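Local coordinates for protein BugD (Bordetella pertussis Tohama I, PDB 2F5X) that binds aspartic acid in a pocket between its two lobes and probably serves as the periplasmic receptor of a tripartite tricarboxylate transporter-type uptake system, at residues 27-35 with 191-199; 102-113 with 235-246. One frame throughout, in Å; residues are numbered along the deposited sequence.

Contact 1 (27-35 with 191-199); sequences AGGPTDNVA and DQTTNTTQQ. With ASP (aspartic acid), chain D.
The carbonyl oxygen of Thr194 is gripped by two side-chain amides, one from each segment. Asn33 ND2 donates to Thr194 O at 2.7 Å, with the acceptor almost in the Asn33 amide plane, while Gln198 NE2 donates to the same Thr194 O at 3.2 Å from the opposite face of its carbonyl plane. The Asn33 bond joins the N-terminal turns of helices 30-35 and 193-199, whose axes run at 102° to each other, and Gln198 reaches back from the following turn of its own helix; both helix starts border the ligand pocket of a periplasmic binding protein. A water bridges them further: it accepts from Asn33 ND2 and lies within bonding distance of Gly28 O and Asn195 OD1.

The bound aspartic acid ties the pair together from the pocket side. Its amino N donates to Thr31 OG1 at 2.9 Å and to Gln192 OE1 at 3.0 Å, one acceptor from each segment, and its carboxylate OXT accepts from the backbone N of Thr31. His81, Ala150, Ser151 and Thr174 give it further hydrogen bonds. Beyond CG the side chain of Gln192 is extended, which carries its amide past the Pro30 ring to the ligand.

Pro30 fills the middle of the interface. Its CG and CD lie against the ligand carboxylate, its CB approaches Thr194 OG1, and CD packs on Asn195 CB at 3.6 Å. Asn195 is itself anchored: CG stands anti to the backbone N (chi1 -162°), and ND2 donates to Asp191 OD2 at 2.7 Å. That bond is nearly straight, at 177°, and enters the syn lone pair of the carboxylate with the acceptor in the Asn195 amide plane.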
loop_
_atom_site.group_PDB
_atom_site.type_symbol
_atom_site.label_atom_id
_atom_site.label_comp_id
_atom_site.label_asym_id
_atom_site.label_seq_id
_atom_site.Cartn_x
_atom_site.Cartn_y
_atom_site.Cartn_z
ATOM N N ALA A 27 -3.718 12.439 -1.144
ATOM C CA ALA A 27 -5.153 12.195 -1.072
ATOM C C ALA A 27 -5.669 11.608 -2.385
ATOM O O ALA A 27 -5.146 11.914 -3.463
ATOM C CB ALA A 27 -5.864 13.501 -0.776
ATOM N N GLY A 28 -6.691 10.766 -2.287
ATOM C CA GLY A 28 -7.366 10.231 -3.457
ATOM C C GLY A 28 -6.808 8.919 -3.982
ATOM O O GLY A 28 -7.324 8.376 -4.964
ATOM N N GLY A 29 -5.744 8.420 -3.351
ATOM C CA GLY A 29 -5.112 7.176 -3.765
ATOM C C GLY A 29 -5.557 5.996 -2.912
ATOM O O GLY A 29 -6.514 6.097 -2.151
ATOM N N PRO A 30 -4.870 4.870 -3.052
ATOM C CA PRO A 30 -5.332 3.603 -2.460
ATOM C C PRO A 30 -5.409 3.636 -0.931
ATOM O O PRO A 30 -6.424 3.255 -0.356
ATOM C CB PRO A 30 -4.317 2.576 -2.968
ATOM C CG PRO A 30 -3.122 3.371 -3.459
ATOM C CD PRO A 30 -3.633 4.720 -3.840
ATOM N N THR A 31 -4.351 4.093 -0.276
ATOM C CA THR A 31 -4.342 4.108 1.185
ATOM C C THR A 31 -5.317 5.150 1.728
ATOM O O THR A 31 -5.965 4.931 2.751
ATOM C CB THR A 31 -2.919 4.336 1.699
ATOM O OG1 THR A 31 -2.093 3.263 1.239
ATOM C CG2 THR A 31 -2.848 4.212 3.228
ATOM N N ASP A 32 -5.423 6.280 1.036
ATOM C CA ASP A 32 -6.416 7.296 1.397
ATOM C C ASP A 32 -7.850 6.747 1.322
ATOM O O ASP A 32 -8.694 7.050 2.178
ATOM C CB ASP A 32 -6.261 8.519 0.487
ATOM C CG ASP A 32 -7.102 9.686 0.943
ATOM O OD1 ASP A 32 -6.934 10.130 2.109
ATOM O OD2 ASP A 32 -7.964 10.206 0.210
ATOM N N ASN A 33 -8.118 5.944 0.295
ATOM C CA ASN A 33 -9.435 5.326 0.122
ATOM C C ASN A 33 -9.767 4.422 1.308
ATOM O O ASN A 33 -10.878 4.466 1.836
ATOM C CB ASN A 33 -9.508 4.535 -1.188
ATOM C CG ASN A 33 -9.551 5.435 -2.423
ATOM O OD1 ASN A 33 -9.828 6.631 -2.331
ATOM N ND2 ASN A 33 -9.293 4.852 -3.588
ATOM N N VAL A 34 -8.796 3.609 1.728
ATOM C CA VAL A 34 -8.986 2.745 2.892
ATOM C C VAL A 34 -9.217 3.603 4.140
ATOM O O VAL A 34 -10.145 3.368 4.911
ATOM C CB VAL A 34 -7.770 1.809 3.110
ATOM C CG1 VAL A 34 -7.910 1.024 4.417
ATOM C CG2 VAL A 34 -7.609 0.855 1.937
ATOM N N ALA A 35 -8.364 4.610 4.311
ATOM C CA ALA A 35 -8.380 5.451 5.500
ATOM C C ALA A 35 -9.701 6.179 5.670
ATOM O O ALA A 35 -10.255 6.210 6.763
ATOM C CB ALA A 35 -7.227 6.450 5.450
ATOM N N ASP A 191 -0.004 -1.073 -9.178
ATOM C CA ASP A 191 -0.756 -0.262 -8.202
ATOM C C ASP A 191 -1.856 -1.128 -7.568
ATOM O O ASP A 191 -2.215 -2.187 -8.106
ATOM C CB ASP A 191 -1.272 0.998 -8.920
ATOM C CG ASP A 191 -1.965 2.011 -8.004
ATOM O OD1 ASP A 191 -1.827 2.001 -6.753
ATOM O OD2 ASP A 191 -2.658 2.914 -8.510
ATOM N N GLN A 192 -2.347 -0.710 -6.408
ATOM C CA GLN A 192 -3.319 -1.498 -5.642
ATOM C C GLN A 192 -4.717 -1.397 -6.219
ATOM O O GLN A 192 -5.075 -0.354 -6.767
ATOM C CB GLN A 192 -3.335 -1.034 -4.199
ATOM C CG GLN A 192 -2.017 -1.298 -3.470
ATOM C CD GLN A 192 -1.882 -0.386 -2.279
ATOM O OE1 GLN A 192 -1.126 0.592 -2.312
ATOM N NE2 GLN A 192 -2.631 -0.675 -1.243
ATOM N N THR A 193 -5.499 -2.475 -6.092
ATOM C CA THR A 193 -6.878 -2.492 -6.602
ATOM C C THR A 193 -7.794 -1.435 -5.972
ATOM O O THR A 193 -8.786 -1.042 -6.574
ATOM C CB THR A 193 -7.519 -3.896 -6.477
ATOM O OG1 THR A 193 -7.495 -4.328 -5.107
ATOM C CG2 THR A 193 -6.689 -4.935 -7.236
ATOM N N THR A 194 -7.457 -0.963 -4.775
ATOM C CA THR A 194 -8.214 0.128 -4.147
ATOM C C THR A 194 -8.030 1.442 -4.903
ATOM O O THR A 194 -8.769 2.409 -4.662
ATOM C CB THR A 194 -7.756 0.330 -2.701
ATOM O OG1 THR A 194 -6.330 0.213 -2.663
ATOM C CG2 THR A 194 -8.278 -0.796 -1.798
ATOM N N ASN A 195 -7.037 1.489 -5.795
ATOM C CA ASN A 195 -6.865 2.639 -6.690
ATOM C C ASN A 195 -7.146 2.354 -8.169
ATOM O O ASN A 195 -7.517 3.272 -8.929
ATOM C CB ASN A 195 -5.463 3.251 -6.531
ATOM C CG ASN A 195 -5.378 4.668 -7.083
ATOM O OD1 ASN A 195 -6.214 5.522 -6.766
ATOM N ND2 ASN A 195 -4.368 4.923 -7.913
ATOM N N THR A 196 -6.979 1.101 -8.588
ATOM C CA THR A 196 -7.019 0.790 -10.020
ATOM C C THR A 196 -8.339 0.208 -10.508
ATOM O O THR A 196 -8.601 0.237 -11.707
ATOM C CB THR A 196 -5.910 -0.189 -10.428
ATOM O OG1 THR A 196 -6.111 -1.439 -9.756
ATOM C CG2 THR A 196 -4.542 0.296 -9.993
ATOM N N THR A 197 -9.150 -0.343 -9.603
ATOM C CA THR A 197 -10.369 -1.052 -10.016
ATOM C C THR A 197 -11.236 -0.199 -10.932
ATOM O O THR A 197 -11.649 -0.636 -11.996
ATOM C CB THR A 197 -11.199 -1.482 -8.797
ATOM O OG1 THR A 197 -10.464 -2.443 -8.041
ATOM C CG2 THR A 197 -12.440 -2.255 -9.235
ATOM N N GLN A 198 -11.503 1.012 -10.455
ATOM C CA GLN A 198 -12.262 2.057 -11.117
ATOM C C GLN A 198 -11.808 2.257 -12.581
ATOM O O GLN A 198 -12.620 2.253 -13.530
ATOM C CB GLN A 198 -12.076 3.352 -10.270
ATOM C CG GLN A 198 -12.368 3.212 -8.701
ATOM C CD GLN A 198 -11.152 2.847 -7.801
ATOM O OE1 GLN A 198 -10.386 1.953 -8.123
ATOM N NE2 GLN A 198 -11.019 3.528 -6.651
ATOM N N GLN A 199 -10.502 2.390 -12.770
ATOM C CA GLN A 199 -9.941 2.640 -14.088
ATOM C C GLN A 199 -9.883 1.383 -14.950
ATOM O O GLN A 199 -9.998 1.467 -16.169
ATOM C CB GLN A 199 -8.541 3.249 -13.973
ATOM C CG GLN A 199 -8.420 4.380 -12.951
ATOM C CD GLN A 199 -9.335 5.550 -13.244
ATOM O OE1 GLN A 199 -9.747 5.759 -14.387
ATOM N NE2 GLN A 199 -9.664 6.318 -12.205
HETATM N N ASP D . -0.429 3.210 -1.101
HETATM C CA ASP D . 0.169 4.412 -1.755
HETATM C C ASP D . -0.841 5.541 -1.891
HETATM O O ASP D . -0.692 6.422 -2.759
HETATM C CB ASP D . 0.729 4.052 -3.125
HETATM C CG ASP D . 1.904 3.113 -3.038
HETATM O OD1 ASP D . 2.300 2.576 -4.099
HETATM O OD2 ASP D . 2.489 2.861 -1.953
HETATM O OXT ASP D . -1.805 5.554 -1.125
HETATM O O HOH W 1 -8.834 6.166 -6.182
#

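Contact 2 (102-113 with 235-246); sequences FEPIGLVVDVPM and VGIWHGMWAPKG
Gly246 N donates to Glu103 OE2 at 2.8 Å, a nearly straight bond (173°) that enters the anti lone pair of the carboxylate. The Glu103 chain bends at chi2 to bring OE2 there. Next to it the backbones of Glu103 and Ala243 exchange bonds both ways. Towards the other end, Ile237 O is held from opposite faces of its carbonyl plane by Val111 N at 3.0 Å and by His239 ND1 at 3.1 Å, the imidazole keeping this oxygen in its ring plane. Its other ring nitrogen, NE2, is hydrogen-bonded to Thr31 OG1 of the ligand pocket.

These bonds belong to an antiparallel strand pair, with directions 158° apart, in the mixed sheet of the binding-protein fold. The ladder is interrupted by two bulges. In the classic bulge Ile105 and Gly106 both face Met241, whose O accepts from Ile105 N at 2.8 Å and only weakly from Gly106 N; the second shift of register falls between Leu107 and Asp110.

Side chains pack along the ladder. Phe102 CB approaches Trp242 CD1 at 3.5 Å, with the two ring planes inclined at 52°, and Phe84 stacks on Trp242. Leu107 CD2 rests obliquely on the Trp238 ring at CE3; the indole NE1 of Trp238 is hydrogen-bonded to Gln296 OE1. At the end nearest the ligand, the selenium of selenomethionine Met113 touches Ile237 CG1 at 3.6 Å and Val235 CG1 at 3.8 Å.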
loop_
_atom_site.group_PDB
_atom_site.type_symbol
_atom_site.label_atom_id
_atom_site.label_comp_id
_atom_site.label_asym_id
_atom_site.label_seq_id
_atom_site.Cartn_x
_atom_site.Cartn_y
_atom_site.Cartn_z
ATOM N N PHE A 102 6.713 2.669 17.596
ATOM C CA PHE A 102 5.258 2.726 17.731
ATOM C C PHE A 102 4.712 1.717 18.722
ATOM O O PHE A 102 5.366 0.717 19.037
ATOM C CB PHE A 102 4.600 2.431 16.374
ATOM C CG PHE A 102 4.990 3.394 15.291
ATOM C CD1 PHE A 102 4.286 4.586 15.111
ATOM C CD2 PHE A 102 6.066 3.115 14.453
ATOM C CE1 PHE A 102 4.662 5.492 14.103
ATOM C CE2 PHE A 102 6.432 4.001 13.450
ATOM C CZ PHE A 102 5.731 5.195 13.280
ATOM N N GLU A 103 3.510 1.998 19.217
ATOM C CA GLU A 103 2.661 0.974 19.809
ATOM C C GLU A 103 1.721 0.497 18.693
ATOM O O GLU A 103 0.873 1.264 18.219
ATOM C CB GLU A 103 1.839 1.533 20.981
ATOM C CG GLU A 103 2.638 2.288 22.054
ATOM C CD GLU A 103 3.729 1.460 22.720
ATOM O OE1 GLU A 103 3.671 0.215 22.636
ATOM O OE2 GLU A 103 4.651 2.057 23.335
ATOM N N PRO A 104 1.865 -0.754 18.255
ATOM C CA PRO A 104 0.984 -1.276 17.198
ATOM C C PRO A 104 -0.453 -1.403 17.707
ATOM O O PRO A 104 -0.657 -1.752 18.882
ATOM C CB PRO A 104 1.581 -2.655 16.866
ATOM C CG PRO A 104 2.404 -3.030 18.057
ATOM C CD PRO A 104 2.851 -1.751 18.720
ATOM N N ILE A 105 -1.419 -1.069 16.849
ATOM C CA ILE A 105 -2.837 -1.229 17.183
ATOM C C ILE A 105 -3.391 -2.506 16.556
ATOM O O ILE A 105 -3.979 -3.335 17.246
ATOM C CB ILE A 105 -3.673 0.016 16.755
ATOM C CG1 ILE A 105 -3.097 1.317 17.331
ATOM C CG2 ILE A 105 -5.158 -0.154 17.149
ATOM C CD1 ILE A 105 -2.832 1.305 18.854
ATOM N N GLY A 106 -3.227 -2.660 15.245
ATOM C CA GLY A 106 -3.663 -3.879 14.590
ATOM C C GLY A 106 -3.562 -3.838 13.084
ATOM O O GLY A 106 -3.311 -2.779 12.487
ATOM N N LEU A 107 -3.748 -5.002 12.470
ATOM C CA LEU A 107 -3.864 -5.097 11.019
ATOM C C LEU A 107 -5.243 -4.602 10.569
ATOM O O LEU A 107 -6.174 -4.504 11.373
ATOM C CB LEU A 107 -3.587 -6.525 10.537
ATOM C CG LEU A 107 -2.084 -6.877 10.603
ATOM C CD1 LEU A 107 -1.850 -8.382 10.669
ATOM C CD2 LEU A 107 -1.323 -6.257 9.409
ATOM N N VAL A 108 -5.350 -4.275 9.282
ATOM C CA VAL A 108 -6.518 -3.572 8.751
ATOM C C VAL A 108 -7.063 -4.299 7.514
ATOM O O VAL A 108 -8.133 -4.922 7.567
ATOM C CB VAL A 108 -6.154 -2.089 8.431
ATOM C CG1 VAL A 108 -7.336 -1.331 7.841
ATOM C CG2 VAL A 108 -5.634 -1.375 9.695
ATOM N N VAL A 109 -6.321 -4.231 6.408
ATOM C CA VAL A 109 -6.719 -4.874 5.157
ATOM C C VAL A 109 -5.487 -5.455 4.463
ATOM O O VAL A 109 -4.358 -5.081 4.778
ATOM C CB VAL A 109 -7.425 -3.882 4.160
ATOM C CG1 VAL A 109 -8.790 -3.437 4.670
ATOM C CG2 VAL A 109 -6.530 -2.662 3.843
ATOM N N ASP A 110 -5.719 -6.351 3.507
ATOM C CA ASP A 110 -4.667 -6.866 2.633
ATOM C C ASP A 110 -5.136 -6.639 1.186
ATOM O O ASP A 110 -6.185 -7.146 0.781
ATOM C CB ASP A 110 -4.439 -8.352 2.944
ATOM C CG ASP A 110 -3.273 -8.952 2.186
ATOM O OD1 ASP A 110 -2.525 -8.229 1.494
ATOM O OD2 ASP A 110 -3.040 -10.180 2.231
ATOM N N VAL A 111 -4.368 -5.857 0.426
ATOM C CA VAL A 111 -4.792 -5.383 -0.901
ATOM C C VAL A 111 -3.887 -5.939 -1.990
ATOM O O VAL A 111 -2.671 -5.773 -1.921
ATOM C CB VAL A 111 -4.793 -3.828 -0.959
ATOM C CG1 VAL A 111 -5.427 -3.299 -2.264
ATOM C CG2 VAL A 111 -5.535 -3.254 0.261
ATOM N N PRO A 112 -4.468 -6.562 -3.017
ATOM C CA PRO A 112 -3.667 -7.073 -4.133
ATOM C C PRO A 112 -3.314 -5.958 -5.107
ATOM O O PRO A 112 -3.887 -4.863 -5.042
ATOM C CB PRO A 112 -4.596 -8.105 -4.784
ATOM C CG PRO A 112 -5.994 -7.572 -4.518
ATOM C CD PRO A 112 -5.908 -6.840 -3.194
HETATM N N MSE A 113 -2.364 -6.230 -5.989
HETATM C CA MSE A 113 -1.961 -5.240 -6.982
HETATM C C MSE A 113 -2.237 -5.687 -8.424
HETATM O O MSE A 113 -2.375 -6.888 -8.706
HETATM C CB MSE A 113 -0.502 -4.846 -6.760
HETATM C CG MSE A 113 -0.259 -4.331 -5.331
HETATM SE SE MSE A 113 1.563 -3.830 -5.072
HETATM C CE MSE A 113 1.469 -2.100 -6.040
ATOM N N VAL A 235 2.428 -10.413 -4.245
ATOM C CA VAL A 235 2.478 -9.200 -3.436
ATOM C C VAL A 235 1.099 -8.895 -2.900
ATOM O O VAL A 235 0.168 -8.635 -3.673
ATOM C CB VAL A 235 2.920 -7.941 -4.237
ATOM C CG1 VAL A 235 3.159 -6.760 -3.281
ATOM C CG2 VAL A 235 4.149 -8.208 -5.070
ATOM N N GLY A 236 0.977 -8.928 -1.577
ATOM C CA GLY A 236 -0.230 -8.484 -0.902
ATOM C C GLY A 236 0.109 -7.322 0.009
ATOM O O GLY A 236 0.943 -7.446 0.927
ATOM N N ILE A 237 -0.527 -6.181 -0.239
ATOM C CA ILE A 237 -0.192 -4.978 0.514
ATOM C C ILE A 237 -1.064 -4.909 1.764
ATOM O O ILE A 237 -2.175 -4.359 1.744
ATOM C CB ILE A 237 -0.318 -3.737 -0.394
ATOM C CG1 ILE A 237 0.644 -3.863 -1.595
ATOM C CG2 ILE A 237 -0.034 -2.432 0.380
ATOM C CD1 ILE A 237 2.137 -4.029 -1.247
ATOM N N TRP A 238 -0.570 -5.514 2.841
ATOM C CA TRP A 238 -1.254 -5.415 4.119
ATOM C C TRP A 238 -1.110 -3.988 4.631
ATOM O O TRP A 238 -0.159 -3.277 4.279
ATOM C CB TRP A 238 -0.702 -6.425 5.142
ATOM C CG TRP A 238 0.795 -6.340 5.337
ATOM C CD1 TRP A 238 1.753 -7.069 4.685
ATOM C CD2 TRP A 238 1.492 -5.497 6.261
ATOM N NE1 TRP A 238 3.006 -6.719 5.137
ATOM C CE2 TRP A 238 2.876 -5.764 6.113
ATOM C CE3 TRP A 238 1.087 -4.540 7.214
ATOM C CZ2 TRP A 238 3.857 -5.107 6.873
ATOM C CZ3 TRP A 238 2.066 -3.887 7.977
ATOM C CH2 TRP A 238 3.434 -4.170 7.792
ATOM N N HIS A 239 -2.084 -3.573 5.429
ATOM C CA HIS A 239 -2.113 -2.253 6.051
ATOM C C HIS A 239 -2.229 -2.449 7.564
ATOM O O HIS A 239 -2.920 -3.371 8.030
ATOM C CB HIS A 239 -3.339 -1.458 5.585
ATOM C CG HIS A 239 -3.220 -0.870 4.205
ATOM N ND1 HIS A 239 -2.986 -1.626 3.076
ATOM C CD2 HIS A 239 -3.348 0.410 3.777
ATOM C CE1 HIS A 239 -2.954 -0.837 2.017
ATOM N NE2 HIS A 239 -3.173 0.405 2.415
ATOM N N GLY A 240 -1.563 -1.573 8.318
ATOM C CA GLY A 240 -1.625 -1.587 9.772
ATOM C C GLY A 240 -1.962 -0.218 10.331
ATOM O O GLY A 240 -1.900 0.791 9.625
HETATM N N MSE A 241 -2.323 -0.188 11.609
HETATM C CA MSE A 241 -2.574 1.054 12.312
HETATM C C MSE A 241 -1.671 1.074 13.540
HETATM O O MSE A 241 -1.583 0.079 14.247
HETATM C CB MSE A 241 -4.048 1.153 12.721
HETATM C CG MSE A 241 -4.371 2.393 13.530
HETATM SE SE MSE A 241 -6.250 2.450 13.943
HETATM C CE MSE A 241 -6.880 2.776 12.251
ATOM N N TRP A 242 -0.991 2.199 13.759
ATOM C CA TRP A 242 -0.050 2.353 14.869
ATOM C C TRP A 242 -0.278 3.671 15.606
ATOM O O TRP A 242 -0.746 4.652 15.014
ATOM C CB TRP A 242 1.380 2.411 14.332
ATOM C CG TRP A 242 1.987 1.167 13.715
ATOM C CD1 TRP A 242 2.825 0.270 14.331
ATOM C CD2 TRP A 242 1.915 0.760 12.343
ATOM N NE1 TRP A 242 3.249 -0.683 13.437
ATOM C CE2 TRP A 242 2.713 -0.408 12.206
ATOM C CE3 TRP A 242 1.248 1.253 11.210
ATOM C CZ2 TRP A 242 2.854 -1.089 10.990
ATOM C CZ3 TRP A 242 1.401 0.579 9.993
ATOM C CH2 TRP A 242 2.186 -0.587 9.899
ATOM N N ALA A 243 0.106 3.704 16.881
ATOM C CA ALA A 243 0.205 4.941 17.659
ATOM C C ALA A 243 1.683 5.163 18.011
ATOM O O ALA A 243 2.463 4.212 17.959
ATOM C CB ALA A 243 -0.644 4.835 18.941
ATOM N N PRO A 244 2.098 6.375 18.386
ATOM C CA PRO A 244 3.505 6.586 18.763
ATOM C C PRO A 244 3.892 5.791 20.005
ATOM O O PRO A 244 3.034 5.550 20.861
ATOM C CB PRO A 244 3.571 8.087 19.079
ATOM C CG PRO A 244 2.387 8.674 18.358
ATOM C CD PRO A 244 1.314 7.624 18.458
ATOM N N LYS A 245 5.159 5.392 20.096
ATOM C CA LYS A 245 5.677 4.763 21.316
ATOM C C LYS A 245 5.298 5.568 22.551
ATOM O O LYS A 245 5.420 6.793 22.564
ATOM C CB LYS A 245 7.205 4.630 21.259
ATOM C CG LYS A 245 7.800 3.963 22.505
ATOM C CD LYS A 245 9.318 3.909 22.421
ATOM C CE LYS A 245 9.928 3.572 23.782
ATOM N NZ LYS A 245 9.495 2.243 24.321
ATOM N N GLY A 246 4.837 4.865 23.583
ATOM C CA GLY A 246 4.527 5.489 24.858
ATOM C C GLY A 246 3.084 5.935 24.980
ATOM O O GLY A 246 2.697 6.467 26.014
#

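In the fold
From the N terminus the chain first passes 27-35, at the start of helix 30-46, and then runs through 102-113 on the long strand 102-117. Segment 191-199 follows, closing contact 1 over 155 intervening residues, and 235-246 closes contact 2 over 121. The two loops therefore cross, since their segments alternate. Contact 1 joins two helix starts at the pocket, whereas contact 2 pairs two strands of the sheet; their centres lie about 16 Å apart. They meet directly: Thr193 N is 3.1 Å from Pro112 O, a probable hydrogen bond, and strands 188-192 and 102-117 are sheet neighbours.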